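Local coordinates for methyltransferase domain-containing protein (Serratia marcescens, PDB 7CLU) that probably transfers a methyl group from S-adenosyl-L-methionine to an oxygen of a prodigiosin precursor, working as a two-subunit O-methyltransferase, at residues G108-K111 with T112-N116; T276-N279 with E280-G284; L291-N294 with M295-S298. All blocks are in the same frame, centred on the assembly; numbering follows the deposited sequence.

From the N terminus, contact 1 (108-116) comes first, covering the turn after helix 93-107 and the whole of the short helix 110-116. Much later, contact 2 (276-284) closes a tight loop between strand 270-275 and helix 286-298, and contact 3 (291-298) covers the last turns of that same helix. The three follow one another in series; none nests in or crosses another. Contacts 1 and 3 pack directly, with Leu110 and Ala113 on Val297 and Val114 on Leu296, their centres about 10 Å apart. All three reach the second subunit, and the loop of contact 2 leads from strand 270-275 of the Rossmann-like sheet into helix 286-298, which borders that subunit.

Contact 1: residues G108-K111 with T112-N116; sequences GELK and TAVRN
Glu109 and Thr112 are joined by one water, which donates to Glu109 OE1 at 2.8 Å and lies 2.6 Å from Thr112 OG1. Their side chains run alongside each other, and the water spans the gap between carboxylate and hydroxyl. Thr112 has OG1 beside its own backbone N (chi1 -60°), which turns the hydroxyl to the water. Glu109 sits at the N-cap of helix 110-116, and its carbonyl opens the helical bonding: Ala113 N reaches Glu109 O at 3.1 Å in the carbonyl plane, while Thr112 N makes a weak bond to the same oxygen. Val114 N to Leu110 O (2.9 Å) and Arg115 N to Lys111 O (3.0 Å) carry the pattern on.

Farther out, Leu110 CD1 meets Val114 CG2 at 4.0 Å, one methyl against another. On another side of the helix Lys111 and Arg115 point the same way: the extended lysine chain brings CE to 4.0 Å from Arg115 NH2, approaching the guanidinium obliquely. Leu110 and Val114 also pack on helix 286-298 and on Ala23 and Leu27 of the second subunit, where Ser53 OG bonds to Val114 O.

The contact thus combines a water-bridged acid and hydroxyl at the helix start, an apolar pair, and two probably positive ends, Lys111 NZ and Arg115 NH2, 4.5 Å apart, on residues that border the second subunit too.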
# COMPACT_ATOMS: atom_id res chain seq x y z
N GLY A 108 9.24 2.47 -2.75
CA GLY A 108 9.68 3.60 -1.96
C GLY A 108 10.37 4.65 -2.81
O GLY A 108 10.29 5.84 -2.52
N GLU A 109 11.01 4.22 -3.90
CA GLU A 109 11.74 5.10 -4.81
C GLU A 109 11.02 5.27 -6.15
O GLU A 109 11.67 5.48 -7.18
CB GLU A 109 13.16 4.57 -5.01
CG GLU A 109 13.96 4.45 -3.71
CD GLU A 109 14.25 5.80 -3.07
OE1 GLU A 109 14.80 6.68 -3.76
OE2 GLU A 109 13.89 6.01 -1.89
N LEU A 110 9.68 5.18 -6.15
CA LEU A 110 8.93 5.41 -7.38
C LEU A 110 9.25 6.76 -7.99
O LEU A 110 9.34 6.88 -9.22
CB LEU A 110 7.43 5.29 -7.11
CG LEU A 110 6.53 5.63 -8.31
CD1 LEU A 110 6.75 4.63 -9.44
CD2 LEU A 110 5.05 5.67 -7.91
N LYS A 111 9.38 7.81 -7.16
CA LYS A 111 9.62 9.15 -7.68
C LYS A 111 10.85 9.16 -8.57
O LYS A 111 10.83 9.72 -9.67
CB LYS A 111 9.79 10.14 -6.52
CG LYS A 111 10.50 11.46 -6.90
CD LYS A 111 10.64 12.39 -5.70
CE LYS A 111 11.88 13.28 -5.80
NZ LYS A 111 11.93 14.32 -4.72
N THR A 112 11.92 8.49 -8.13
CA THR A 112 13.16 8.48 -8.90
C THR A 112 13.04 7.59 -10.13
O THR A 112 13.66 7.87 -11.16
CB THR A 112 14.31 8.05 -7.99
OG1 THR A 112 14.42 8.98 -6.91
CG2 THR A 112 15.64 8.01 -8.75
N ALA A 113 12.24 6.52 -10.04
CA ALA A 113 12.02 5.66 -11.20
C ALA A 113 11.29 6.41 -12.30
O ALA A 113 11.57 6.21 -13.49
CB ALA A 113 11.23 4.40 -10.81
N VAL A 114 10.37 7.29 -11.93
CA VAL A 114 9.70 8.09 -12.94
C VAL A 114 10.63 9.18 -13.46
O VAL A 114 10.63 9.51 -14.65
CB VAL A 114 8.39 8.69 -12.39
CG1 VAL A 114 7.73 9.58 -13.44
CG2 VAL A 114 7.42 7.58 -11.98
N ARG A 115 11.45 9.74 -12.56
CA ARG A 115 12.39 10.77 -12.97
C ARG A 115 13.39 10.22 -13.97
O ARG A 115 13.78 10.92 -14.92
CB ARG A 115 13.08 11.35 -11.73
CG ARG A 115 14.17 12.36 -12.04
CD ARG A 115 13.61 13.77 -11.97
NE ARG A 115 13.29 14.16 -10.60
CZ ARG A 115 12.61 15.26 -10.29
NH1 ARG A 115 12.18 16.05 -11.26
NH2 ARG A 115 12.36 15.55 -9.02
N ASN A 116 13.81 8.96 -13.81
CA ASN A 116 14.86 8.38 -14.64
C ASN A 116 14.37 7.35 -15.65
O ASN A 116 15.18 6.90 -16.48
CB ASN A 116 15.94 7.75 -13.76
CG ASN A 116 16.59 8.76 -12.84
OD1 ASN A 116 16.68 9.93 -13.18
ND2 ASN A 116 17.04 8.31 -11.68
O HOH W 1 12.86 8.35 -4.90

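Contact 2: residues T276-N279 with E280-G284; sequences TPLN and EDKSG
Asn279 holds this loop together, and its partners follow in order along 280-284. Glu280 comes first, its side chain leading away from Asn279. Asp281 crosses the Asn279 amide at an angle, the two planes 43° apart. Asp281 OD1 stands 2.9 Å from Asn279 OD1, two acceptors that do not bond to each other; Ser283 OG, which donates to Asp281 OD1 on the syn side and accepts from Asn279 ND2, probably holds them close.

Lys282 closes the type I beta turn that begins at Asn279, with Lys282 N bonded to Asn279 O at 3.0 Å from well above the carbonyl plane. Its CE passes 4.1 Å from Leu278 CD1, and its ammonium goes on to a salt bridge with Glu309.

At Ser283 the grip is double. Ser283 N meets Asn279 OD1 at 2.8 Å, in plane and on a lone pair, while Asn279 ND2 donates to Ser283 OG at 2.9 Å, tilted from the amide plane. Asn279 CG lies between its own backbone N and carbonyl carbon (chi1 57°), folding the amide back over the turn; the two bonds fix its flip.

Gly284 O then takes Asn279 N at 2.8 Å, and Leu278 CA lies 3.2 Å from the same Gly284 O in a CA-H...O contact.

The loop runs from strand 270-275 into helix 286-298. Leu278 packs on Thr288 of that helix, about 9 Å between side chains from His247, the predicted proton acceptor. In the second subunit, Gln69 of strand 68-70 donates to Asp281 O and Ile59 of helix 51-63 packs against Lys282.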
# COMPACT_ATOMS: atom_id res chain seq x y z
N THR A 276 -2.61 -8.86 -20.26
CA THR A 276 -3.63 -8.03 -19.61
C THR A 276 -3.44 -6.61 -20.12
O THR A 276 -2.80 -5.78 -19.47
CB THR A 276 -3.52 -8.05 -18.08
OG1 THR A 276 -2.21 -7.59 -17.68
CG2 THR A 276 -3.77 -9.46 -17.54
N PRO A 277 -4.00 -6.28 -21.28
CA PRO A 277 -3.74 -4.96 -21.87
C PRO A 277 -4.42 -3.83 -21.11
O PRO A 277 -5.46 -4.02 -20.46
CB PRO A 277 -4.30 -5.07 -23.29
CG PRO A 277 -4.42 -6.57 -23.54
CD PRO A 277 -4.71 -7.18 -22.21
N LEU A 278 -3.84 -2.65 -21.23
CA LEU A 278 -4.58 -1.43 -20.96
C LEU A 278 -5.75 -1.32 -21.94
O LEU A 278 -5.70 -1.84 -23.06
CB LEU A 278 -3.68 -0.21 -21.10
CG LEU A 278 -2.43 -0.27 -20.22
CD1 LEU A 278 -1.41 0.77 -20.64
CD2 LEU A 278 -2.85 -0.08 -18.79
N ASN A 279 -6.79 -0.61 -21.52
CA ASN A 279 -7.97 -0.47 -22.37
C ASN A 279 -7.68 0.46 -23.55
O ASN A 279 -6.55 0.93 -23.76
CB ASN A 279 -9.17 0.01 -21.54
CG ASN A 279 -8.91 1.33 -20.83
OD1 ASN A 279 -8.10 2.14 -21.27
ND2 ASN A 279 -9.60 1.55 -19.71
N GLU A 280 -8.73 0.74 -24.32
CA GLU A 280 -8.59 1.37 -25.63
C GLU A 280 -7.98 2.77 -25.55
O GLU A 280 -7.14 3.13 -26.38
CB GLU A 280 -9.96 1.41 -26.32
CG GLU A 280 -9.95 2.04 -27.70
CD GLU A 280 -10.98 1.43 -28.63
OE1 GLU A 280 -12.19 1.58 -28.36
OE2 GLU A 280 -10.57 0.80 -29.64
N ASP A 281 -8.40 3.58 -24.58
CA ASP A 281 -7.84 4.91 -24.39
C ASP A 281 -6.77 4.96 -23.31
O ASP A 281 -6.44 6.05 -22.82
CB ASP A 281 -8.95 5.92 -24.07
CG ASP A 281 -9.58 5.69 -22.71
OD1 ASP A 281 -9.49 4.55 -22.17
OD2 ASP A 281 -10.20 6.64 -22.18
N LYS A 282 -6.22 3.81 -22.93
CA LYS A 282 -5.16 3.72 -21.92
C LYS A 282 -5.53 4.54 -20.68
O LYS A 282 -4.77 5.38 -20.19
CB LYS A 282 -3.81 4.16 -22.51
CG LYS A 282 -3.35 3.28 -23.68
CD LYS A 282 -2.10 3.81 -24.42
CE LYS A 282 -0.80 3.23 -23.85
NZ LYS A 282 0.47 3.69 -24.53
N SER A 283 -6.74 4.28 -20.17
CA SER A 283 -7.26 4.89 -18.96
C SER A 283 -7.36 3.91 -17.81
O SER A 283 -7.82 4.28 -16.72
CB SER A 283 -8.65 5.50 -19.22
OG SER A 283 -9.60 4.48 -19.48
N GLY A 284 -6.95 2.67 -18.02
CA GLY A 284 -7.10 1.62 -17.05
C GLY A 284 -6.93 0.30 -17.75
O GLY A 284 -6.39 0.25 -18.86

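Contact 3: residues L291-N294 with M295-S298; sequences LSLN and MLVS
Met295 lies over Leu291, one turn back along helix 286-298, an alpha-helix of the Rossmann-like methyltransferase domain, largely buried over these residues. Met295 CB rests 3.3 Å from Ser292 O. Met295 CG, placed beside the backbone N (chi1 -53°), comes to 3.1 Å from Leu291 O, the oxygen that also accepts Met295 N. The chain then bends: Met295 SD stands 3.7 Å from Leu291 O and approaches Leu291 CG at 4.5 Å, before a further bend carries CE away from the preceding turn. Outside the helix this side chain touches Asp248, and Leu291 comes within about 4 Å, between side chains, of His247, the predicted proton acceptor.

On another face Leu293 and Leu296 run side by side, their CD2 methyls 4.0 Å apart. Leu296 goes on to Ala113 and Val114 of helix 110-116, while Gln56 of the second subunit packs against both leucines and donates to Ser292 OG. The helix therefore has a neighbouring helix and a partner subunit along this side.

Backbone bonds to the carbonyls of Leu291, Ser292 and Leu293 are regular, but at the end of the helix the backbone bond from Ser298 N to Asn294 O is weak. A side chain adds a second donor to the same Asn294 O. With its hydroxyl folded between its own N and carbonyl carbon (chi1 69°), Ser298 OG donates to Asn294 O at 2.6 Å, tilted 30° from the carbonyl plane.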
# COMPACT_ATOMS: atom_id res chain seq x y z
N LEU A 291 0.22 -2.04 -12.31
CA LEU A 291 1.17 -3.08 -12.65
C LEU A 291 2.26 -2.54 -13.58
O LEU A 291 3.42 -2.95 -13.48
CB LEU A 291 0.46 -4.27 -13.30
CG LEU A 291 1.39 -5.48 -13.36
CD1 LEU A 291 1.81 -5.85 -11.93
CD2 LEU A 291 0.76 -6.68 -14.11
N SER A 292 1.89 -1.62 -14.47
CA SER A 292 2.87 -0.96 -15.33
C SER A 292 3.94 -0.25 -14.51
O SER A 292 5.14 -0.37 -14.79
CB SER A 292 2.17 0.02 -16.26
OG SER A 292 2.94 0.29 -17.41
N LEU A 293 3.51 0.50 -13.48
CA LEU A 293 4.46 1.16 -12.60
C LEU A 293 5.32 0.15 -11.85
O LEU A 293 6.51 0.39 -11.60
CB LEU A 293 3.71 2.06 -11.61
CG LEU A 293 3.15 3.38 -12.13
CD1 LEU A 293 2.43 4.17 -11.01
CD2 LEU A 293 4.27 4.23 -12.74
N ASN A 294 4.73 -0.99 -11.47
CA ASN A 294 5.52 -2.06 -10.84
C ASN A 294 6.59 -2.57 -11.80
O ASN A 294 7.71 -2.87 -11.37
CB ASN A 294 4.61 -3.19 -10.38
CG ASN A 294 5.34 -4.23 -9.53
OD1 ASN A 294 5.72 -3.94 -8.40
ND2 ASN A 294 5.52 -5.44 -10.06
N MET A 295 6.27 -2.67 -13.08
CA MET A 295 7.28 -3.06 -14.05
C MET A 295 8.38 -2.01 -14.16
O MET A 295 9.56 -2.34 -14.32
CB MET A 295 6.64 -3.29 -15.42
CG MET A 295 5.49 -4.23 -15.41
SD MET A 295 5.77 -5.63 -14.31
CE MET A 295 6.96 -6.49 -15.27
N LEU A 296 8.00 -0.73 -14.06
CA LEU A 296 8.96 0.36 -14.15
C LEU A 296 9.99 0.27 -13.03
O LEU A 296 11.20 0.38 -13.29
CB LEU A 296 8.22 1.70 -14.09
CG LEU A 296 9.06 2.95 -13.84
CD1 LEU A 296 10.00 3.17 -15.03
CD2 LEU A 296 8.15 4.16 -13.63
N VAL A 297 9.54 0.07 -11.79
CA VAL A 297 10.46 0.16 -10.66
C VAL A 297 11.30 -1.09 -10.51
O VAL A 297 12.38 -1.03 -9.89
CB VAL A 297 9.74 0.43 -9.32
CG1 VAL A 297 9.00 1.77 -9.36
CG2 VAL A 297 8.81 -0.71 -8.98
N SER A 298 10.87 -2.21 -11.08
CA SER A 298 11.44 -3.52 -10.76
C SER A 298 12.17 -4.19 -11.92
O SER A 298 13.04 -5.01 -11.66
CB SER A 298 10.35 -4.47 -10.26
OG SER A 298 9.43 -4.83 -11.29